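Local coordinates for protein 2-keto-3-deoxygluconate kinase (Thermotoga maritima, PDB 2AFB) that probably catalyses the ATP-dependent phosphorylation of the sugar acid 2-keto-3-deoxygluconate, acting as a pfkB-family carbohydrate kinase, at residues F18-M22 with R117-I122; E133-A139 with V165-V171; E270-F276 with S308-E313. All blocks are in the same frame, centred on the assembly; numbering follows the deposited sequence.

Overall arrangement
From the N terminus, the chain leaves strand 14-18 of the main sheet and enters strand 22-26 of the small sheet; contact 1 joins this passage to residues 117-122, closing a loop of 94 residues that holds the rest of the small sheet and strands 60-67 and 90-92 of the main sheet. Contact 2 is a short closure, bringing the connection into strand 139-145 against the end of helix 155-169. Contact 3 comes last, pairing the hairpin at 270-276 with helix 308-322. The three loops run in series, without nesting or crossing. Contacts 1 and 2 come within about 7 Å at their nearest atoms, whereas contacts 1 and 3 lie on opposite sides of the chain's centre.

Contact 1: residues F18-M22 with R117-I122; sequences FGEIM and RAHSAI
At the joint between the main sheet and the small sheet, Glu-20 reaches across to Arg-117 and Ser-120. Its CG lies anti to the backbone N (chi1 176°) and the chain stays extended, which carries the carboxylate over to the type II turn at 117-120. Arg-117 grips side-on, NH2 and NE both donating to Glu-20 OE1 at 3.1 and 3.3 Å from one face of the carboxylate, whose plane is turned 39° from the guanidinium. Ser-120 OG donates to Glu-20 OE2 at 2.9 Å, so both oxygens of this buried acid are engaged. One water links Glu-20 OE1 to Arg-117 O; another joins Glu-20 O to Arg-117 NH2. Selenomethionine Met-22 lays its SE over a guanidinium face, 3.6 Å from Arg-117 NH2, while Ile-122 CG2 presses on Glu-20 CD at 3.4 Å. Ile-122 CD1 reaches Phe-18 CE1 at 4.1 Å, continuing into the core where Trp-132 and Phe-130 pack edge-to-face on that ring. Within the turn, His-119 stacks on His-119 of the second subunit. A largely buried ion pair joins the passage between the two sheets to the turn after strand 112-116 of the small sheet, which probably corresponds to the lid of ribokinase-like sugar kinases.

Contact 2: residues E133-A139 with V165-V171; sequences EKILDGA and VANEKGV
Leu-136 packs on Val-165 in the tight part of this contact, where the connection into strand 139-145 lies against the end of helix 155-169. Leu-136 CD1 fits beside Val-165 CG1, 3.9 Å away, and also touches Ala-166. With its CG anti to the carbonyl carbon (chi1 -65°), the leucine points its branched end at that helix; Val-16 and Phe-142 of the sheet strands also pack on it. Further along, Val-171 CG2 sits 3.5 Å from Ala-139 O, and Val-171 CG1 meets the methyl of Ala-139. Leu-136, Ala-166 and Val-171 are all buried.

The outer side is polar and looser, with Glu-133, Asp-137 and Glu-168 exposed to solvent, and no clear hydrogen bond crosses it. Lys-169 runs extended past the carbonyl of Leu-136, then bends at its last torsion (chi4 -71°) to bring NZ between two acids: 3.4 Å from Glu-133 OE1 in a salt bridge, and 3.7 Å from Asp-137 OD1 in a long one. Glu-133 also faces Glu-168, with Glu-133 OE2 only 2.7 Å from Glu-168 OE1. Oxygens this close suggest that one of the acids holds a proton, and the nearby ammonium would help to offset the remaining negative charge.

Backbone turns shape both sides. Residues 136-139 form a type II turn with Gly-138 at positive phi. Helix 155-169 finishes in a Schellman motif, with Val-171 N bonded to Ala-166 O at 2.9 Å, a weak bond from Gly-170 N to Asn-167 O, and Gly-170 as the C-prime residue. The chain then turns into strand 172-176, parallel to and beside strand 139-145. Helix 155-169 is therefore the linking helix of a beta-alpha-beta crossover in the Rossmann-like core of the ribokinase fold.

Contact 3: residues E270-F276 with S308-E313; sequences ENGQPHF and SQKKAE
His-275 turns one face of its ring to Ser-308, whose CB lies 3.5 Å from the ring centroid in a CH-pi contact. At the ring edge, in plane, Gln-309 OE1 approaches His-275 CD2 to 3.3 Å. Ser-308 OG donates to Glu-270 OE2 on its anti lone pair at 2.6 Å, and Lys-311 NZ adds a salt bridge to the syn lone pair of Glu-270 OE1 at 3.1 Å. Gln-309, bent at chi2 (59°), swings its amide so that NE2 donates to Phe-276 O at 2.9 Å, from above the carbonyl plane.

In the second shell, Thr-248 OG1 is hydrogen-bonded to Glu-270 OE1, and Ser-302 OG to Lys-311 NZ; His-275 ND1 bonds Val-268 O, which probably holds the ring's rotation. Gln-309 NE2 also donates to Glu-313 OE2, while Glu-313 OE1 accepts from Asn-278 N. A water joins Asn-271 OD1 to Ser-308 OG.

Glu-270 to Gln-273 is the type I' turn of the hairpin between strands 261-270 and 273-283. Segment 308-313 crosses segment 273-276 of the latter, an outermost strand within this chain, at -38°, with Ala-312 against Val-268; Pro-274 and Phe-276 point away, touching Ala-234 and Arg-230 of helix 230-244.

Contact 1: residues F18-M22 with R117-I122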
# COMPACT_ATOMS: atom_id res chain seq x y z
N PHE A 18 -18.66 17.56 -23.67
CA PHE A 18 -17.46 17.75 -24.46
C PHE A 18 -16.44 18.47 -23.66
O PHE A 18 -16.73 19.51 -23.10
CB PHE A 18 -17.76 18.62 -25.66
CG PHE A 18 -16.54 19.01 -26.47
CD1 PHE A 18 -15.84 18.07 -27.18
CD2 PHE A 18 -16.15 20.35 -26.58
CE1 PHE A 18 -14.73 18.42 -27.95
CE2 PHE A 18 -15.03 20.72 -27.37
CZ PHE A 18 -14.34 19.75 -28.04
N GLY A 19 -15.24 17.96 -23.70
CA GLY A 19 -14.12 18.67 -23.13
C GLY A 19 -12.91 17.77 -23.00
O GLY A 19 -12.73 16.87 -23.82
N GLU A 20 -12.09 18.06 -21.99
CA GLU A 20 -10.83 17.31 -21.74
C GLU A 20 -10.89 16.44 -20.51
O GLU A 20 -11.30 16.90 -19.44
CB GLU A 20 -9.62 18.26 -21.59
CG GLU A 20 -8.32 17.54 -21.24
CD GLU A 20 -7.02 18.32 -21.54
OE1 GLU A 20 -7.00 19.56 -21.40
OE2 GLU A 20 -6.00 17.68 -21.86
N ILE A 21 -10.45 15.20 -20.67
CA ILE A 21 -10.20 14.33 -19.55
C ILE A 21 -8.70 14.13 -19.37
O ILE A 21 -7.95 13.97 -20.33
CB ILE A 21 -11.00 13.02 -19.68
CG1 ILE A 21 -10.92 12.26 -18.36
CG2 ILE A 21 -10.52 12.20 -20.88
CD1 ILE A 21 -11.77 11.06 -18.23
N MSE A 22 -8.27 14.22 -18.12
CA MSE A 22 -6.88 14.18 -17.80
C MSE A 22 -6.59 13.04 -16.86
O MSE A 22 -7.46 12.65 -16.07
CB MSE A 22 -6.44 15.45 -17.09
CG MSE A 22 -6.52 16.60 -17.95
SE MSE A 22 -6.15 18.24 -16.99
CE MSE A 22 -7.88 18.45 -15.86
N ARG A 117 -0.99 19.86 -18.88
CA ARG A 117 -2.04 19.56 -19.84
C ARG A 117 -1.68 20.09 -21.22
O ARG A 117 -2.28 19.72 -22.21
CB ARG A 117 -3.40 20.08 -19.33
CG ARG A 117 -3.51 21.63 -19.25
CD ARG A 117 -4.79 22.15 -18.51
NE ARG A 117 -5.96 21.40 -18.92
CZ ARG A 117 -7.15 21.50 -18.32
NH1 ARG A 117 -7.32 22.38 -17.32
NH2 ARG A 117 -8.16 20.71 -18.72
N ALA A 118 -0.67 20.92 -21.32
CA ALA A 118 -0.35 21.53 -22.60
C ALA A 118 0.04 20.50 -23.65
O ALA A 118 0.64 19.50 -23.35
CB ALA A 118 0.73 22.54 -22.43
N HIS A 119 -0.38 20.73 -24.87
CA HIS A 119 -0.02 19.90 -26.01
C HIS A 119 -0.67 18.53 -25.97
O HIS A 119 -0.25 17.63 -26.67
CB HIS A 119 1.52 19.78 -26.16
CG HIS A 119 2.24 21.07 -26.04
ND1 HIS A 119 2.15 22.06 -27.00
CD2 HIS A 119 3.08 21.54 -25.09
CE1 HIS A 119 2.90 23.09 -26.63
NE2 HIS A 119 3.48 22.80 -25.48
N SER A 120 -1.72 18.41 -25.16
CA SER A 120 -2.55 17.22 -25.12
C SER A 120 -3.26 17.03 -26.45
O SER A 120 -3.46 17.99 -27.21
CB SER A 120 -3.63 17.32 -24.01
OG SER A 120 -4.58 18.36 -24.31
N ALA A 121 -3.67 15.78 -26.70
CA ALA A 121 -4.33 15.42 -27.93
C ALA A 121 -5.60 16.29 -28.16
O ALA A 121 -5.88 16.72 -29.26
CB ALA A 121 -4.66 13.91 -27.92
N ILE A 122 -6.37 16.54 -27.11
CA ILE A 122 -7.58 17.36 -27.27
C ILE A 122 -7.21 18.81 -27.57
O ILE A 122 -7.87 19.46 -28.37
CB ILE A 122 -8.57 17.23 -26.06
CG1 ILE A 122 -9.83 18.08 -26.23
CG2 ILE A 122 -7.92 17.65 -24.74
CD1 ILE A 122 -10.76 17.56 -27.25
O HOH W 1 -10.77 19.67 -18.15
O HOH W 2 -4.95 20.87 -22.53

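Contact 2: residues E133-A139 with V165-V171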
# COMPACT_ATOMS: atom_id res chain seq x y z
N GLU A 133 -23.14 16.36 -36.36
CA GLU A 133 -24.41 15.84 -36.83
C GLU A 133 -24.66 14.42 -36.37
O GLU A 133 -25.80 14.06 -36.16
CB GLU A 133 -24.47 15.88 -38.38
CG GLU A 133 -24.51 17.28 -38.97
CD GLU A 133 -25.85 17.99 -38.73
OE1 GLU A 133 -26.82 17.30 -38.31
OE2 GLU A 133 -25.93 19.22 -38.96
N LYS A 134 -23.62 13.59 -36.30
CA LYS A 134 -23.74 12.19 -35.85
C LYS A 134 -23.84 12.14 -34.31
O LYS A 134 -24.74 11.53 -33.72
CB LYS A 134 -22.54 11.37 -36.38
CG LYS A 134 -22.47 9.89 -35.98
N ILE A 135 -22.90 12.83 -33.67
CA ILE A 135 -22.83 12.94 -32.23
C ILE A 135 -24.17 13.39 -31.61
O ILE A 135 -24.65 12.76 -30.66
CB ILE A 135 -21.70 13.93 -31.81
CG1 ILE A 135 -20.32 13.34 -32.09
CG2 ILE A 135 -21.78 14.31 -30.30
CD1 ILE A 135 -19.19 14.41 -32.11
N LEU A 136 -24.76 14.46 -32.13
CA LEU A 136 -25.93 15.06 -31.47
C LEU A 136 -27.26 14.53 -32.00
O LEU A 136 -28.32 14.89 -31.48
CB LEU A 136 -25.87 16.58 -31.52
CG LEU A 136 -24.73 17.22 -30.74
CD1 LEU A 136 -24.49 18.67 -31.19
CD2 LEU A 136 -24.97 17.17 -29.27
N ASP A 137 -27.20 13.64 -32.99
CA ASP A 137 -28.41 13.00 -33.46
C ASP A 137 -29.12 12.38 -32.27
O ASP A 137 -28.54 11.58 -31.52
CB ASP A 137 -28.13 11.97 -34.54
CG ASP A 137 -29.41 11.47 -35.22
OD1 ASP A 137 -30.07 12.29 -35.89
OD2 ASP A 137 -29.75 10.26 -35.09
N GLY A 138 -30.37 12.78 -32.05
CA GLY A 138 -31.18 12.20 -30.99
C GLY A 138 -30.87 12.66 -29.57
O GLY A 138 -31.45 12.15 -28.63
N ALA A 139 -29.94 13.61 -29.42
CA ALA A 139 -29.53 14.09 -28.09
C ALA A 139 -30.63 14.94 -27.45
O ALA A 139 -31.22 15.78 -28.12
CB ALA A 139 -28.21 14.91 -28.17
N VAL A 165 -25.02 22.98 -34.46
CA VAL A 165 -25.83 21.76 -34.63
C VAL A 165 -26.86 21.54 -33.52
O VAL A 165 -28.01 21.16 -33.77
CB VAL A 165 -24.94 20.54 -34.73
CG1 VAL A 165 -25.78 19.24 -34.82
CG2 VAL A 165 -24.01 20.68 -35.95
N ALA A 166 -26.45 21.73 -32.29
CA ALA A 166 -27.38 21.64 -31.18
C ALA A 166 -28.57 22.53 -31.47
O ALA A 166 -29.69 22.13 -31.29
CB ALA A 166 -26.70 22.09 -29.92
N ASN A 167 -28.31 23.75 -31.91
CA ASN A 167 -29.37 24.72 -32.16
C ASN A 167 -30.23 24.30 -33.33
O ASN A 167 -31.43 24.45 -33.28
CB ASN A 167 -28.77 26.09 -32.43
CG ASN A 167 -29.81 27.15 -32.71
OD1 ASN A 167 -30.67 27.43 -31.87
ND2 ASN A 167 -29.71 27.78 -33.87
N GLU A 168 -29.59 23.79 -34.39
CA GLU A 168 -30.34 23.24 -35.53
C GLU A 168 -31.27 22.12 -35.08
O GLU A 168 -32.39 22.04 -35.53
CB GLU A 168 -29.36 22.73 -36.61
CG GLU A 168 -29.95 21.76 -37.66
CD GLU A 168 -28.87 20.86 -38.31
OE1 GLU A 168 -27.66 21.26 -38.35
OE2 GLU A 168 -29.24 19.75 -38.75
N LYS A 169 -30.80 21.27 -34.17
CA LYS A 169 -31.54 20.05 -33.77
C LYS A 169 -32.49 20.27 -32.58
O LYS A 169 -33.25 19.37 -32.19
CB LYS A 169 -30.58 18.91 -33.46
CG LYS A 169 -29.95 18.32 -34.69
CD LYS A 169 -29.07 17.18 -34.34
CE LYS A 169 -28.36 16.61 -35.56
NZ LYS A 169 -29.31 15.87 -36.43
N GLY A 170 -32.47 21.47 -32.02
CA GLY A 170 -33.33 21.82 -30.88
C GLY A 170 -32.86 21.16 -29.58
O GLY A 170 -33.64 20.93 -28.68
N VAL A 171 -31.57 20.87 -29.49
CA VAL A 171 -31.00 20.24 -28.32
C VAL A 171 -30.81 21.29 -27.21
O VAL A 171 -30.31 22.38 -27.48
CB VAL A 171 -29.65 19.60 -28.71
CG1 VAL A 171 -28.93 18.97 -27.49
CG2 VAL A 171 -29.86 18.57 -29.80

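Contact 3: residues E270-F276 with S308-E313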
# COMPACT_ATOMS: atom_id res chain seq x y z
N GLU A 270 -35.49 29.70 -11.64
CA GLU A 270 -36.29 29.46 -12.83
C GLU A 270 -37.70 29.97 -12.59
O GLU A 270 -38.09 30.21 -11.45
CB GLU A 270 -36.21 28.00 -13.34
CG GLU A 270 -36.50 26.92 -12.35
CD GLU A 270 -36.24 25.46 -12.88
OE1 GLU A 270 -35.29 25.20 -13.67
OE2 GLU A 270 -36.99 24.55 -12.46
N ASN A 271 -38.43 30.17 -13.68
CA ASN A 271 -39.75 30.81 -13.70
C ASN A 271 -39.79 32.09 -12.88
O ASN A 271 -40.76 32.35 -12.17
CB ASN A 271 -40.86 29.85 -13.22
CG ASN A 271 -40.81 28.49 -13.95
OD1 ASN A 271 -40.60 27.43 -13.34
ND2 ASN A 271 -40.99 28.53 -15.27
N GLY A 272 -38.71 32.86 -12.96
CA GLY A 272 -38.60 34.15 -12.28
C GLY A 272 -38.32 34.10 -10.80
O GLY A 272 -38.40 35.14 -10.13
N GLN A 273 -37.95 32.93 -10.28
CA GLN A 273 -37.92 32.74 -8.82
C GLN A 273 -36.74 31.97 -8.34
O GLN A 273 -36.38 30.93 -8.91
CB GLN A 273 -39.18 32.04 -8.33
CG GLN A 273 -40.48 32.78 -8.64
CD GLN A 273 -40.62 34.10 -7.87
OE1 GLN A 273 -40.22 34.20 -6.70
NE2 GLN A 273 -41.20 35.10 -8.52
N PRO A 274 -36.15 32.44 -7.24
CA PRO A 274 -35.01 31.70 -6.69
C PRO A 274 -35.49 30.60 -5.73
O PRO A 274 -36.55 30.71 -5.14
CB PRO A 274 -34.23 32.78 -5.93
CG PRO A 274 -35.33 33.73 -5.41
CD PRO A 274 -36.49 33.61 -6.41
N HIS A 275 -34.67 29.55 -5.63
CA HIS A 275 -34.90 28.39 -4.80
C HIS A 275 -33.59 28.00 -4.17
O HIS A 275 -32.71 27.53 -4.89
CB HIS A 275 -35.41 27.25 -5.68
CG HIS A 275 -36.71 27.55 -6.32
ND1 HIS A 275 -36.80 28.10 -7.59
CD2 HIS A 275 -37.98 27.50 -5.84
CE1 HIS A 275 -38.07 28.33 -7.87
NE2 HIS A 275 -38.81 27.97 -6.83
N PHE A 276 -33.46 28.18 -2.86
CA PHE A 276 -32.24 27.86 -2.12
C PHE A 276 -32.36 26.50 -1.45
O PHE A 276 -33.38 26.20 -0.87
CB PHE A 276 -31.93 28.94 -1.08
CG PHE A 276 -31.68 30.30 -1.71
CD1 PHE A 276 -30.41 30.66 -2.17
CD2 PHE A 276 -32.74 31.18 -1.91
CE1 PHE A 276 -30.21 31.90 -2.78
CE2 PHE A 276 -32.53 32.41 -2.53
CZ PHE A 276 -31.28 32.77 -2.96
N SER A 308 -38.79 23.02 -9.18
CA SER A 308 -37.63 23.88 -9.00
C SER A 308 -36.98 23.73 -7.64
O SER A 308 -35.76 23.68 -7.55
CB SER A 308 -38.02 25.33 -9.23
OG SER A 308 -38.44 25.52 -10.56
N GLN A 309 -37.80 23.63 -6.60
CA GLN A 309 -37.25 23.43 -5.27
C GLN A 309 -36.54 22.07 -5.20
O GLN A 309 -35.41 21.97 -4.69
CB GLN A 309 -38.31 23.58 -4.16
CG GLN A 309 -37.72 23.73 -2.75
CD GLN A 309 -36.78 24.97 -2.60
OE1 GLN A 309 -37.12 26.07 -3.02
NE2 GLN A 309 -35.60 24.76 -2.00
N LYS A 310 -37.16 21.04 -5.75
CA LYS A 310 -36.56 19.72 -5.72
C LYS A 310 -35.30 19.68 -6.53
O LYS A 310 -34.35 18.98 -6.17
CB LYS A 310 -37.54 18.61 -6.14
CG LYS A 310 -36.84 17.27 -6.36
CD LYS A 310 -37.77 16.16 -6.71
CE LYS A 310 -37.33 14.80 -6.08
NZ LYS A 310 -36.43 14.05 -6.89
N LYS A 311 -35.24 20.42 -7.62
CA LYS A 311 -33.99 20.52 -8.36
C LYS A 311 -32.85 21.04 -7.50
O LYS A 311 -31.71 20.61 -7.64
CB LYS A 311 -34.09 21.49 -9.54
CG LYS A 311 -34.70 20.93 -10.76
CD LYS A 311 -34.64 21.93 -11.91
CE LYS A 311 -35.77 21.65 -12.89
NZ LYS A 311 -35.43 22.15 -14.22
N ALA A 312 -33.15 22.02 -6.66
CA ALA A 312 -32.13 22.62 -5.81
C ALA A 312 -31.72 21.65 -4.72
O ALA A 312 -30.54 21.48 -4.49
CB ALA A 312 -32.61 23.93 -5.18
N GLU A 313 -32.68 21.00 -4.08
CA GLU A 313 -32.35 20.12 -2.95
C GLU A 313 -31.58 18.90 -3.44
O GLU A 313 -30.57 18.53 -2.83
CB GLU A 313 -33.59 19.65 -2.18
CG GLU A 313 -34.39 20.72 -1.49
CD GLU A 313 -33.63 21.58 -0.45
OE1 GLU A 313 -32.47 21.25 -0.03
OE2 GLU A 313 -34.24 22.60 -0.04
O HOH W 3 -40.42 27.43 -10.56
O HOH W 4 -36.01 28.50 -1.34